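Local atomic coordinates of putative glycoside hydrolase (Parabacteroides distasonis ATCC 8503, PDB entry 3GYC), a protein that probably hydrolyses glycosidic bonds, as a cellulase-like member of the TIM-barrel glycoside hydrolases whose substrate is not established. Residues V110-W115 against D135-I140; I153-L158 against L228-H233; G181-E186 against V223-L228; M339-A344 against K388-L393. One frame throughout, in Å; residues are numbered along the deposited sequence. Where two conformers were deposited one is given.

Interaction 1. Residues V110-W115 against D135-I140; sequences VGLSSW and DCWLTI. With EDO (1,2-ethanediol), chain F.
Trp-137 reaches from helix 130-146 to the end of strand 109-113, where its six-membered ring meets Leu-112, Ser-113 and Ser-114; strand and helix belong to one beta-alpha-beta unit of the TIM barrel. The apolar contacts come first. CZ3 lies 4.0 Å from Leu-112 CB, which sits at the ring edge near its plane, whereas Ser-114 CB approaches CZ2 obliquely, at 4.1 Å. With CG anti to the carbonyl carbon (chi1 -79°), the indole is carried off the helix toward the strand. Against the backbone the approach is edge-on, as it is for Leu-112: Trp-137 CH2 is 3.7 Å from Ser-113 O, close to the ring plane. No hydrogen bond joins the two segments, and the polar groups look elsewhere: Trp-137 NE1 to Tyr-116 OH, Ser-114 OG to Asp-57 and Ser-113 OG to Asp-157. Replacing this indole by an alanine is likely to open a gap between helix and strand and leave Tyr-116 OH without its partner. Beyond the strand, a 1,2-ethanediol molecule, probably from the crystallisation liquor, is hydrogen-bonded through O1 to Trp-115 O at 2.7 Å.

Interaction 2. Residues I153-L158 against L228-H233; sequences ILYVDL and LDLYEH
Tyr-155 of strand 153-157 meets Leu-230 and Glu-232 in turn from CB to OH, beginning with CB, 4.1 Å from Leu-230 CD2. At CG the other methyl takes over: Leu-230 CD1 stands 4.2 Å above one face of the ring, displaced toward the rim, and the two side chains cross at about a right angle. CG of Tyr-155 sits between the backbone N and the carbonyl carbon (chi1 67°), a setting that lays this face against the leucine. In the eight-stranded TIM barrel, strands 153-157 and 231-232 are not neighbours, so these side chains meet inside the barrel without backbone pairing. At the tip, OH comes 3.8 Å from Glu-232 CG, and the ring and the carboxylate planes are 23° apart. The same hydroxyl gives its proton to a water at 3.0 Å. That water donates in turn to Asp-157 OD2 and Glu-232 OE1, each 2.8 Å from the water oxygen, and so bridges two carboxylate oxygens that stand 4.3 Å apart. Each acid has further partners: Ser-113 OG and Ser-211 OG at Asp-157 OD2, His-234 NE2 at Glu-232 OE1 and Thr-304 OG1 at Glu-232 OE2.

Interaction 3. Residues G181-E186 against V223-L228; sequences GNWYKE and VDCSFL
Trp-183 and Cys-225 form a sulfur-aromatic contact between two loops of the TIM-barrel fold, one leading into helix 186-200 and the other running from helix 219-222 toward strand 231-232. Cys-225 SG lies 5.3 Å from the centroid of the six-membered ring of Trp-183, 70° off the ring normal, an oblique approach. The nearest atoms are Cys-225 CB and Trp-183 CZ3, 4.1 Å apart, with SG next to CH2. Alongside, and less certainly because Val-223 has two conformers, Val-223 CG2 in the one given lies 4.0 Å from Tyr-184 O and also packs on Tyr-184 CB. No hydrogen bond crosses between the segments.

The next shell shapes the two loops. A type I turn from Asn-182 to Lys-185 is closed by Lys-185 N bonding Asn-182 O, and it ends at the N-cap position of helix 186-200. Within it Tyr-184 CB lies over one face of the Trp-183 indole, offset toward the rim. Further out, Phe-212 stacks on Trp-183, while the Tyr-184 ring meets Lys-219 in a cation-pi contact and His-214 edge-to-face.

The facing loop makes its own type I turn from Cys-225 to Leu-228, overlapped at its start by an Asx turn at Asp-224. There OD1 of Asp-224 accepts twice from one residue: from Ser-226 N at 3.0 Å, with an N-H...O angle of 164°, and, through its syn lone pair, from Ser-226 OG at 2.7 Å.

Interaction 4. Residues M339-A344 against K388-L393; sequences MWVGVA and KLLKRL
The inward-facing side of barrel strand 340-343, near the start of the strand, packs here against the C-terminal segment, where helix 384-390 runs into a type I turn from Leu-390 to Leu-393 and its leucines close the N-terminal end of the barrel. Val-341, at a corner in the strand, supplies everything that 339-344 contributes, and three leucines receive it. CG2 of Val-341, lodged between its backbone N and carbonyl carbon (chi1 -63° places CG1 anti to the carbonyl carbon), presses on Leu-389 CD2 at 3.3 Å, closer than usual for two carbons. The other methyl, CG1, meets Leu-390 CD1 at 3.7 Å, the two side chains crossing at about a right angle. Leu-393, the terminal residue, uses both branches: CD1 lies 4.0 Å from Val-341 CB, and CD2 lies 3.6 Å from Val-341 O.

Separate bonds tie the strand and the terminus to the barrel around this patch. The backbone of Val-341 is paired with Arg-17 and Leu-301 in the neighbouring strands, and Leu-393 O accepts from Arg-17 NE. Leu-379 of helix 377-380 adds a further apolar neighbour to Val-341.

Across the two segments there is neither a hydrogen bond nor a charge pair, so the contact has no directional bond and rests on the burial of branched aliphatic groups at this end of the barrel.

In the fold
Interactions 1, 2 and 4 all reach the parallel eight-stranded sheet of the TIM barrel, whereas interaction 3 joins two loops and shares Leu-228 with interaction 2. Interaction 1 closes before interaction 2 opens, interaction 3 is nested within the loop closed by interaction 2, and interaction 4 comes last. The centres of 1 and 2 are about 11 Å apart and those of 2 and 4 about 10 Å; neighbouring strands 109-113 and 153-157 link the first pair, and a salt bridge from Asp-229 to Lys-388 the second. Interactions 3 and 4 are about 21 Å apart between centres and do not touch. Interaction 2 thus connects barrel interior, peripheral loops and C-terminal helix.

Interaction 1. Residues V110-W115 against D135-I140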
loop_
_atom_site.group_PDB
_atom_site.type_symbol
_atom_site.label_atom_id
_atom_site.label_comp_id
_atom_site.label_asym_id
_atom_site.label_seq_id
_atom_site.Cartn_x
_atom_site.Cartn_y
_atom_site.Cartn_z
ATOM N N VAL A 110 8.304 7.349 5.600
ATOM C CA VAL A 110 7.604 6.063 5.715
ATOM C C VAL A 110 6.125 6.176 6.058
ATOM O O VAL A 110 5.745 6.759 7.061
ATOM C CB VAL A 110 8.306 5.140 6.773
ATOM C CG1 VAL A 110 7.588 3.797 6.836
ATOM C CG2 VAL A 110 9.805 5.000 6.402
ATOM N N GLY A 111 5.298 5.581 5.216
ATOM C CA GLY A 111 3.894 5.465 5.488
ATOM C C GLY A 111 3.660 4.150 6.223
ATOM O O GLY A 111 4.151 3.096 5.796
ATOM N N LEU A 112 2.893 4.210 7.315
ATOM C CA LEU A 112 2.582 3.000 8.057
ATOM C C LEU A 112 1.196 2.504 7.696
ATOM O O LEU A 112 0.251 3.293 7.507
ATOM C CB LEU A 112 2.631 3.272 9.554
ATOM C CG LEU A 112 3.949 3.785 10.101
ATOM C CD1 LEU A 112 3.754 4.023 11.635
ATOM C CD2 LEU A 112 5.163 2.868 9.777
ATOM N N SER A 113 1.083 1.198 7.614
ATOM C CA SER A 113 -0.180 0.528 7.394
ATOM C C SER A 113 -0.105 -0.789 8.162
ATOM O O SER A 113 0.875 -1.049 8.873
ATOM C CB SER A 113 -0.356 0.266 5.877
ATOM O OG SER A 113 -1.658 -0.199 5.582
ATOM N N SER A 114 -1.106 -1.644 7.974
ATOM C CA SER A 114 -1.027 -3.030 8.476
ATOM C C SER A 114 -1.948 -3.951 7.717
ATOM O O SER A 114 -3.032 -3.545 7.275
ATOM C CB SER A 114 -1.345 -3.151 9.970
ATOM O OG SER A 114 -0.882 -4.428 10.429
ATOM N N TRP A 115 -1.471 -5.173 7.549
ATOM C CA TRP A 115 -2.209 -6.302 7.009
ATOM C C TRP A 115 -2.634 -7.235 8.171
ATOM O O TRP A 115 -3.200 -8.297 7.938
ATOM C CB TRP A 115 -1.360 -7.059 5.988
ATOM C CG TRP A 115 -1.159 -6.357 4.704
ATOM C CD1 TRP A 115 -1.707 -6.683 3.493
ATOM C CD2 TRP A 115 -0.294 -5.206 4.456
ATOM N NE1 TRP A 115 -1.205 -5.815 2.516
ATOM C CE2 TRP A 115 -0.378 -4.901 3.086
ATOM C CE3 TRP A 115 0.529 -4.415 5.272
ATOM C CZ2 TRP A 115 0.318 -3.820 2.504
ATOM C CZ3 TRP A 115 1.216 -3.374 4.706
ATOM C CH2 TRP A 115 1.088 -3.067 3.329
ATOM N N ASP A 135 -6.384 2.540 20.202
ATOM C CA ASP A 135 -5.471 2.433 21.340
ATOM C C ASP A 135 -4.209 1.685 20.927
ATOM O O ASP A 135 -3.093 1.995 21.351
ATOM C CB ASP A 135 -6.127 1.746 22.552
ATOM C CG ASP A 135 -6.988 2.681 23.383
ATOM O OD1 ASP A 135 -7.055 3.900 23.107
ATOM O OD2 ASP A 135 -7.605 2.186 24.364
ATOM N N CYS A 136 -4.396 0.701 20.075
ATOM C CA CYS A 136 -3.294 -0.082 19.573
ATOM C C CYS A 136 -2.315 0.759 18.707
ATOM O O CYS A 136 -1.104 0.694 18.870
ATOM C CB CYS A 136 -3.899 -1.248 18.858
ATOM S SG CYS A 136 -2.822 -1.957 17.761
ATOM N N TRP A 137 -2.849 1.572 17.810
ATOM C CA TRP A 137 -2.000 2.469 17.031
ATOM C C TRP A 137 -1.355 3.571 17.874
ATOM O O TRP A 137 -0.234 3.966 17.594
ATOM C CB TRP A 137 -2.781 3.067 15.869
ATOM C CG TRP A 137 -2.895 2.112 14.743
ATOM C CD1 TRP A 137 -3.910 1.257 14.478
ATOM C CD2 TRP A 137 -1.934 1.945 13.694
ATOM N NE1 TRP A 137 -3.648 0.573 13.316
ATOM C CE2 TRP A 137 -2.431 0.964 12.828
ATOM C CE3 TRP A 137 -0.690 2.510 13.434
ATOM C CZ2 TRP A 137 -1.732 0.535 11.710
ATOM C CZ3 TRP A 137 -0.001 2.104 12.324
ATOM C CH2 TRP A 137 -0.521 1.132 11.465
ATOM N N LEU A 138 -2.068 4.089 18.886
ATOM C CA LEU A 138 -1.495 5.070 19.783
ATOM C C LEU A 138 -0.251 4.461 20.467
ATOM O O LEU A 138 0.764 5.134 20.654
ATOM C CB LEU A 138 -2.533 5.590 20.805
ATOM C CG LEU A 138 -3.595 6.529 20.204
ATOM C CD1 LEU A 138 -4.734 6.785 21.149
ATOM C CD2 LEU A 138 -2.973 7.846 19.703
ATOM N N THR A 139 -0.303 3.178 20.808
ATOM C CA THR A 139 0.850 2.518 21.414
ATOM C C THR A 139 2.042 2.429 20.452
ATOM O O THR A 139 3.152 2.787 20.810
ATOM C CB THR A 139 0.435 1.154 21.962
ATOM O OG1 THR A 139 -0.523 1.400 22.979
ATOM C CG2 THR A 139 1.587 0.398 22.541
ATOM N N ILE A 140 1.793 2.026 19.214
ATOM C CA ILE A 140 2.874 1.863 18.229
ATOM C C ILE A 140 3.496 3.252 17.961
ATOM O O ILE A 140 4.730 3.408 17.908
ATOM C CB ILE A 140 2.340 1.080 16.959
ATOM C CG1 ILE A 140 3.439 0.342 16.173
ATOM C CG2 ILE A 140 1.566 1.947 16.029
ATOM C CD1 ILE A 140 4.394 1.247 15.411
HETATM C C1 EDO F . -3.402 -11.389 7.410
HETATM O O1 EDO F . -2.229 -10.652 6.996
HETATM C C2 EDO F . -3.132 -12.907 7.562
HETATM O O2 EDO F . -1.904 -13.212 8.266
#

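Interaction 2. Residues I153-L158 against L228-H233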
loop_
_atom_site.group_PDB
_atom_site.type_symbol
_atom_site.label_atom_id
_atom_site.label_comp_id
_atom_site.label_asym_id
_atom_site.label_seq_id
_atom_site.Cartn_x
_atom_site.Cartn_y
_atom_site.Cartn_z
ATOM N N ILE A 153 7.676 9.453 9.730
ATOM C CA ILE A 153 6.422 8.889 9.344
ATOM C C ILE A 153 5.649 9.921 8.519
ATOM O O ILE A 153 5.476 11.073 8.928
ATOM C CB ILE A 153 5.592 8.435 10.574
ATOM C CG1 ILE A 153 6.385 7.394 11.390
ATOM C CG2 ILE A 153 4.213 7.946 10.121
ATOM C CD1 ILE A 153 6.973 6.208 10.616
ATOM N N LEU A 154 5.195 9.466 7.363
ATOM C CA LEU A 154 4.518 10.308 6.384
ATOM C C LEU A 154 3.010 10.342 6.622
ATOM O O LEU A 154 2.369 11.382 6.560
ATOM C CB LEU A 154 4.823 9.719 5.014
ATOM C CG LEU A 154 4.441 10.462 3.784
ATOM C CD1 LEU A 154 5.180 11.819 3.769
ATOM C CD2 LEU A 154 4.793 9.523 2.581
ATOM N N TYR A 155 2.458 9.179 6.898
ATOM C CA TYR A 155 1.042 9.026 7.145
ATOM C C TYR A 155 0.810 7.730 7.878
ATOM O O TYR A 155 1.680 6.872 7.918
ATOM C CB TYR A 155 0.222 9.043 5.837
ATOM C CG TYR A 155 0.426 7.879 4.879
ATOM C CD1 TYR A 155 -0.240 6.688 5.081
ATOM C CD2 TYR A 155 1.259 7.974 3.765
ATOM C CE1 TYR A 155 -0.089 5.605 4.205
ATOM C CE2 TYR A 155 1.444 6.873 2.898
ATOM C CZ TYR A 155 0.745 5.713 3.117
ATOM O OH TYR A 155 0.833 4.627 2.303
ATOM N N VAL A 156 -0.395 7.584 8.443
ATOM C CA VAL A 156 -0.764 6.372 9.138
ATOM C C VAL A 156 -2.077 5.913 8.580
ATOM O O VAL A 156 -3.086 6.628 8.680
ATOM C CB VAL A 156 -0.886 6.577 10.676
ATOM C CG1 VAL A 156 -1.407 5.277 11.383
ATOM C CG2 VAL A 156 0.445 7.055 11.231
ATOM N N ASP A 157 -2.065 4.694 8.068
ATOM C CA ASP A 157 -3.232 4.001 7.489
ATOM C C ASP A 157 -3.616 2.892 8.454
ATOM O O ASP A 157 -2.817 1.983 8.704
ATOM C CB ASP A 157 -2.847 3.459 6.100
ATOM C CG ASP A 157 -3.819 2.400 5.553
ATOM O OD1 ASP A 157 -4.990 2.278 6.025
ATOM O OD2 ASP A 157 -3.368 1.664 4.632
ATOM N N LEU A 158 -4.842 2.922 8.953
ATOM C CA LEU A 158 -5.255 1.946 9.971
ATOM C C LEU A 158 -5.516 0.561 9.469
ATOM O O LEU A 158 -5.618 -0.356 10.279
ATOM C CB LEU A 158 -6.447 2.456 10.820
ATOM C CG LEU A 158 -6.034 3.397 11.962
ATOM C CD1 LEU A 158 -5.412 4.654 11.435
ATOM C CD2 LEU A 158 -7.233 3.756 12.868
ATOM N N LEU A 228 -11.091 11.497 6.399
ATOM C CA LEU A 228 -9.860 10.949 5.825
ATOM C C LEU A 228 -8.996 12.134 5.396
ATOM O O LEU A 228 -9.492 13.059 4.759
ATOM C CB LEU A 228 -10.168 10.087 4.617
ATOM C CG LEU A 228 -11.047 8.863 4.886
ATOM C CD1 LEU A 228 -11.458 8.178 3.587
ATOM C CD2 LEU A 228 -10.353 7.900 5.828
ATOM N N ASP A 229 -7.725 12.121 5.767
ATOM C CA ASP A 229 -6.794 13.229 5.436
ATOM C C ASP A 229 -6.208 13.093 4.019
ATOM O O ASP A 229 -5.666 14.053 3.462
ATOM C CB ASP A 229 -5.654 13.282 6.461
ATOM C CG ASP A 229 -6.113 13.731 7.862
ATOM O OD1 ASP A 229 -7.087 14.545 7.939
ATOM O OD2 ASP A 229 -5.492 13.310 8.909
ATOM N N LEU A 230 -6.245 11.868 3.496
ATOM C CA LEU A 230 -5.768 11.520 2.167
ATOM C C LEU A 230 -6.433 10.223 1.713
ATOM O O LEU A 230 -7.045 9.520 2.515
ATOM C CB LEU A 230 -4.253 11.331 2.139
ATOM C CG LEU A 230 -3.621 10.291 3.043
ATOM C CD1 LEU A 230 -2.506 9.476 2.354
ATOM C CD2 LEU A 230 -3.106 10.920 4.353
ATOM N N TYR A 231 -6.314 9.890 0.439
ATOM C CA TYR A 231 -6.844 8.642 -0.031
ATOM C C TYR A 231 -5.646 7.836 -0.552
ATOM O O TYR A 231 -4.795 8.373 -1.293
ATOM C CB TYR A 231 -7.898 8.774 -1.166
ATOM C CG TYR A 231 -9.025 9.752 -0.983
ATOM C CD1 TYR A 231 -9.519 10.086 0.276
ATOM C CD2 TYR A 231 -9.661 10.308 -2.102
ATOM C CE1 TYR A 231 -10.565 10.995 0.410
ATOM C CE2 TYR A 231 -10.721 11.183 -1.972
ATOM C CZ TYR A 231 -11.176 11.507 -0.722
ATOM O OH TYR A 231 -12.199 12.387 -0.616
ATOM N N GLU A 232 -5.560 6.574 -0.131
ATOM C CA GLU A 232 -4.536 5.650 -0.620
ATOM C C GLU A 232 -5.360 4.628 -1.387
ATOM O O GLU A 232 -5.996 3.803 -0.776
ATOM C CB GLU A 232 -3.714 5.050 0.531
ATOM C CG GLU A 232 -2.274 4.582 0.127
ATOM C CD GLU A 232 -2.141 3.133 -0.334
ATOM O OE1 GLU A 232 -2.448 2.224 0.468
ATOM O OE2 GLU A 232 -1.653 2.880 -1.461
ATOM N N HIS A 233 -5.392 4.717 -2.720
ATOM C CA HIS A 233 -6.267 3.883 -3.504
ATOM C C HIS A 233 -5.462 2.962 -4.397
ATOM O O HIS A 233 -4.518 3.385 -5.055
ATOM C CB HIS A 233 -7.263 4.705 -4.315
ATOM C CG HIS A 233 -8.543 3.968 -4.541
ATOM N ND1 HIS A 233 -9.591 4.038 -3.651
ATOM C CD2 HIS A 233 -8.889 3.046 -5.468
ATOM C CE1 HIS A 233 -10.555 3.229 -4.056
ATOM N NE2 HIS A 233 -10.150 2.609 -5.152
HETATM O O HOH W 1 -1.432 2.777 3.014
#

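Interaction 3. Residues G181-E186 against V223-L228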
loop_
_atom_site.group_PDB
_atom_site.type_symbol
_atom_site.label_atom_id
_atom_site.label_comp_id
_atom_site.label_asym_id
_atom_site.label_seq_id
_atom_site.Cartn_x
_atom_site.Cartn_y
_atom_site.Cartn_z
ATOM N N GLY A 181 -14.403 -5.034 0.585
ATOM C CA GLY A 181 -14.282 -3.776 -0.137
ATOM C C GLY A 181 -15.337 -2.696 0.021
ATOM O O GLY A 181 -15.118 -1.591 -0.482
ATOM N N ASN A 182 -16.450 -2.965 0.714
ATOM C CA ASN A 182 -17.511 -1.942 0.869
ATOM C C ASN A 182 -17.296 -0.961 2.018
ATOM O O ASN A 182 -18.113 -0.832 2.939
ATOM C CB ASN A 182 -18.864 -2.603 0.977
ATOM C CG ASN A 182 -19.153 -3.451 -0.204
ATOM O OD1 ASN A 182 -18.510 -3.309 -1.240
ATOM N ND2 ASN A 182 -20.085 -4.364 -0.063
ATOM N N TRP A 183 -16.215 -0.207 1.894
ATOM C CA TRP A 183 -15.802 0.747 2.919
ATOM C C TRP A 183 -16.827 1.837 3.162
ATOM O O TRP A 183 -16.878 2.396 4.240
ATOM C CB TRP A 183 -14.475 1.388 2.533
ATOM C CG TRP A 183 -14.515 2.245 1.287
ATOM C CD1 TRP A 183 -14.176 1.868 0.028
ATOM C CD2 TRP A 183 -14.922 3.619 1.198
ATOM N NE1 TRP A 183 -14.323 2.922 -0.838
ATOM C CE2 TRP A 183 -14.791 4.006 -0.145
ATOM C CE3 TRP A 183 -15.360 4.558 2.129
ATOM C CZ2 TRP A 183 -15.077 5.288 -0.580
ATOM C CZ3 TRP A 183 -15.650 5.830 1.696
ATOM C CH2 TRP A 183 -15.510 6.186 0.350
ATOM N N TYR A 184 -17.641 2.110 2.153
ATOM C CA TYR A 184 -18.634 3.194 2.204
ATOM C C TYR A 184 -19.925 2.867 2.946
ATOM O O TYR A 184 -20.733 3.776 3.135
ATOM C CB TYR A 184 -18.980 3.658 0.788
ATOM C CG TYR A 184 -19.440 2.527 -0.128
ATOM C CD1 TYR A 184 -20.770 2.121 -0.179
ATOM C CD2 TYR A 184 -18.524 1.865 -0.927
ATOM C CE1 TYR A 184 -21.153 1.085 -1.012
ATOM C CE2 TYR A 184 -18.891 0.862 -1.752
ATOM C CZ TYR A 184 -20.189 0.468 -1.798
ATOM O OH TYR A 184 -20.479 -0.549 -2.651
ATOM N N LYS A 185 -20.137 1.604 3.346
ATOM C CA LYS A 185 -21.351 1.231 4.097
ATOM C C LYS A 185 -21.313 1.890 5.485
ATOM O O LYS A 185 -20.229 2.142 6.023
ATOM C CB LYS A 185 -21.544 -0.298 4.175
ATOM C CG LYS A 185 -21.950 -0.954 2.839
ATOM C CD LYS A 185 -22.442 -2.400 3.002
ATOM N N GLU A 186 -22.486 2.173 6.047
ATOM C CA GLU A 186 -22.591 2.929 7.304
ATOM C C GLU A 186 -21.776 2.393 8.482
ATOM O O GLU A 186 -21.223 3.178 9.249
ATOM C CB GLU A 186 -24.073 3.127 7.726
ATOM N N VAL A 223 -20.529 9.795 -0.231
ATOM C CA VAL A 223 -20.615 9.591 1.210
ATOM C C VAL A 223 -19.695 10.570 1.948
ATOM O O VAL A 223 -18.703 11.018 1.383
ATOM C CB VAL A 223 -20.194 8.140 1.528
ATOM C CG1 VAL A 223 -19.836 7.969 2.994
ATOM C CG2 VAL A 223 -21.275 7.154 1.087
ATOM N N ASP A 224 -20.018 10.899 3.204
ATOM C CA ASP A 224 -19.162 11.791 4.003
ATOM C C ASP A 224 -17.956 10.998 4.525
ATOM O O ASP A 224 -18.077 10.182 5.435
ATOM C CB ASP A 224 -19.894 12.429 5.192
ATOM C CG ASP A 224 -18.985 13.398 6.015
ATOM O OD1 ASP A 224 -17.786 13.583 5.675
ATOM O OD2 ASP A 224 -19.478 13.997 7.005
ATOM N N CYS A 225 -16.804 11.241 3.922
ATOM C CA CYS A 225 -15.573 10.606 4.338
ATOM C C CYS A 225 -14.507 11.689 4.484
ATOM O O CYS A 225 -13.298 11.459 4.262
ATOM C CB CYS A 225 -15.176 9.527 3.334
ATOM S SG CYS A 225 -15.000 10.110 1.647
ATOM N N SER A 226 -14.988 12.872 4.882
ATOM C CA SER A 226 -14.161 14.040 5.073
ATOM C C SER A 226 -13.132 13.816 6.168
ATOM O O SER A 226 -12.125 14.501 6.186
ATOM C CB SER A 226 -15.019 15.273 5.402
ATOM O OG SER A 226 -15.734 15.111 6.616
ATOM N N PHE A 227 -13.404 12.866 7.069
ATOM C CA PHE A 227 -12.496 12.482 8.163
ATOM C C PHE A 227 -11.199 11.795 7.696
ATOM O O PHE A 227 -10.335 11.477 8.526
ATOM C CB PHE A 227 -13.226 11.571 9.180
ATOM C CG PHE A 227 -13.886 10.358 8.561
ATOM C CD1 PHE A 227 -13.161 9.228 8.273
ATOM C CD2 PHE A 227 -15.237 10.363 8.274
ATOM C CE1 PHE A 227 -13.763 8.103 7.677
ATOM C CE2 PHE A 227 -15.855 9.251 7.684
ATOM C CZ PHE A 227 -15.108 8.109 7.395
ATOM N N LEU A 228 -11.091 11.497 6.399
ATOM C CA LEU A 228 -9.860 10.949 5.825
ATOM C C LEU A 228 -8.996 12.134 5.396
ATOM O O LEU A 228 -9.492 13.059 4.759
ATOM C CB LEU A 228 -10.168 10.087 4.617
ATOM C CG LEU A 228 -11.047 8.863 4.886
ATOM C CD1 LEU A 228 -11.458 8.178 3.587
ATOM C CD2 LEU A 228 -10.353 7.900 5.828
#

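Interaction 4. Residues M339-A344 against K388-L393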
loop_
_atom_site.group_PDB
_atom_site.type_symbol
_atom_site.label_atom_id
_atom_site.label_comp_id
_atom_site.label_asym_id
_atom_site.label_seq_id
_atom_site.Cartn_x
_atom_site.Cartn_y
_atom_site.Cartn_z
HETATM N N MSE A 339 -2.812 15.410 -8.653
HETATM C CA MSE A 339 -3.498 15.020 -7.418
HETATM C C MSE A 339 -2.720 14.041 -6.551
HETATM O O MSE A 339 -3.086 13.846 -5.401
HETATM C CB MSE A 339 -4.878 14.461 -7.746
HETATM C CG MSE A 339 -5.792 15.492 -8.423
HETATM SE SE MSE A 339 -6.051 17.117 -7.499
HETATM C CE MSE A 339 -6.223 16.365 -5.695
ATOM N N TRP A 340 -1.670 13.419 -7.076
ATOM C CA TRP A 340 -0.925 12.445 -6.291
ATOM C C TRP A 340 0.271 13.066 -5.575
ATOM O O TRP A 340 1.041 13.785 -6.179
ATOM C CB TRP A 340 -0.466 11.279 -7.177
ATOM C CG TRP A 340 -1.423 10.097 -7.277
ATOM C CD1 TRP A 340 -1.329 8.963 -6.560
ATOM C CD2 TRP A 340 -2.535 9.922 -8.164
ATOM N NE1 TRP A 340 -2.319 8.102 -6.888
ATOM C CE2 TRP A 340 -3.079 8.654 -7.884
ATOM C CE3 TRP A 340 -3.137 10.713 -9.156
ATOM C CZ2 TRP A 340 -4.181 8.154 -8.545
ATOM C CZ3 TRP A 340 -4.232 10.207 -9.827
ATOM C CH2 TRP A 340 -4.754 8.945 -9.512
ATOM N N VAL A 341 0.383 12.817 -4.278
ATOM C CA VAL A 341 1.516 13.279 -3.467
ATOM C C VAL A 341 2.518 12.146 -3.220
ATOM O O VAL A 341 3.656 12.386 -2.829
ATOM C CB VAL A 341 1.034 13.890 -2.098
ATOM C CG1 VAL A 341 0.163 15.141 -2.345
ATOM C CG2 VAL A 341 0.273 12.872 -1.286
ATOM N N GLY A 342 2.073 10.919 -3.464
ATOM C CA GLY A 342 2.877 9.717 -3.354
ATOM C C GLY A 342 2.503 8.771 -4.488
ATOM O O GLY A 342 1.364 8.310 -4.568
ATOM N N VAL A 343 3.458 8.464 -5.366
ATOM C CA VAL A 343 3.200 7.600 -6.496
ATOM C C VAL A 343 4.189 6.448 -6.550
ATOM O O VAL A 343 5.345 6.687 -6.390
ATOM C CB VAL A 343 3.298 8.395 -7.813
ATOM C CG1 VAL A 343 2.876 7.501 -8.995
ATOM C CG2 VAL A 343 2.473 9.653 -7.743
ATOM N N ALA A 344 3.696 5.193 -6.675
ATOM C CA ALA A 344 4.509 4.001 -6.833
ATOM C C ALA A 344 4.491 3.662 -8.326
ATOM O O ALA A 344 3.552 4.033 -9.031
ATOM C CB ALA A 344 3.943 2.837 -6.049
ATOM N N LYS A 388 -1.484 18.971 6.070
ATOM C CA LYS A 388 -0.937 18.037 7.073
ATOM C C LYS A 388 0.051 17.074 6.437
ATOM O O LYS A 388 1.098 16.783 7.021
ATOM C CB LYS A 388 -2.030 17.268 7.829
ATOM C CG LYS A 388 -2.838 18.159 8.751
ATOM C CD LYS A 388 -3.799 17.395 9.693
ATOM C CE LYS A 388 -4.860 16.653 8.919
ATOM N NZ LYS A 388 -6.039 16.189 9.798
ATOM N N LEU A 389 -0.313 16.553 5.261
ATOM C CA LEU A 389 0.577 15.657 4.508
ATOM C C LEU A 389 1.660 16.429 3.758
ATOM O O LEU A 389 2.821 16.040 3.781
ATOM C CB LEU A 389 -0.207 14.822 3.532
ATOM C CG LEU A 389 0.574 13.828 2.679
ATOM C CD1 LEU A 389 1.510 12.942 3.541
ATOM C CD2 LEU A 389 -0.402 12.978 1.893
ATOM N N LEU A 390 1.299 17.542 3.118
ATOM C CA LEU A 390 2.282 18.323 2.342
ATOM C C LEU A 390 3.466 18.805 3.144
ATOM O O LEU A 390 4.599 18.817 2.629
ATOM C CB LEU A 390 1.620 19.499 1.594
ATOM C CG LEU A 390 1.008 19.215 0.217
ATOM C CD1 LEU A 390 0.199 17.944 0.093
ATOM C CD2 LEU A 390 0.193 20.450 -0.239
ATOM N N LYS A 391 3.242 19.193 4.395
ATOM C CA LYS A 391 4.345 19.622 5.232
ATOM C C LYS A 391 5.332 18.500 5.545
ATOM O O LYS A 391 6.427 18.796 6.002
ATOM C CB LYS A 391 3.850 20.120 6.590
ATOM C CG LYS A 391 3.178 21.452 6.580
ATOM C CD LYS A 391 2.712 21.877 8.018
ATOM C CE LYS A 391 1.945 20.749 8.761
ATOM N NZ LYS A 391 0.965 21.323 9.798
ATOM N N ARG A 392 4.919 17.241 5.390
ATOM C CA ARG A 392 5.776 16.081 5.683
ATOM C C ARG A 392 6.545 15.542 4.431
ATOM O O ARG A 392 7.449 14.688 4.532
ATOM C CB ARG A 392 4.902 14.983 6.300
ATOM C CG ARG A 392 4.040 15.473 7.466
ATOM C CD ARG A 392 3.221 14.331 8.090
ATOM N NE ARG A 392 4.075 13.513 8.936
ATOM C CZ ARG A 392 4.395 13.833 10.195
ATOM N NH1 ARG A 392 3.941 14.946 10.756
ATOM N NH2 ARG A 392 5.205 13.067 10.891
ATOM N N LEU A 393 6.153 15.999 3.248
ATOM C CA LEU A 393 6.809 15.556 2.022
ATOM C C LEU A 393 8.236 16.127 1.953
ATOM O O LEU A 393 9.069 15.595 1.210
ATOM C CB LEU A 393 6.011 15.969 0.794
ATOM C CG LEU A 393 4.635 15.356 0.623
ATOM C CD1 LEU A 393 3.901 16.118 -0.461
ATOM C CD2 LEU A 393 4.721 13.870 0.313
ATOM O OXT LEU A 393 8.622 17.109 2.630
#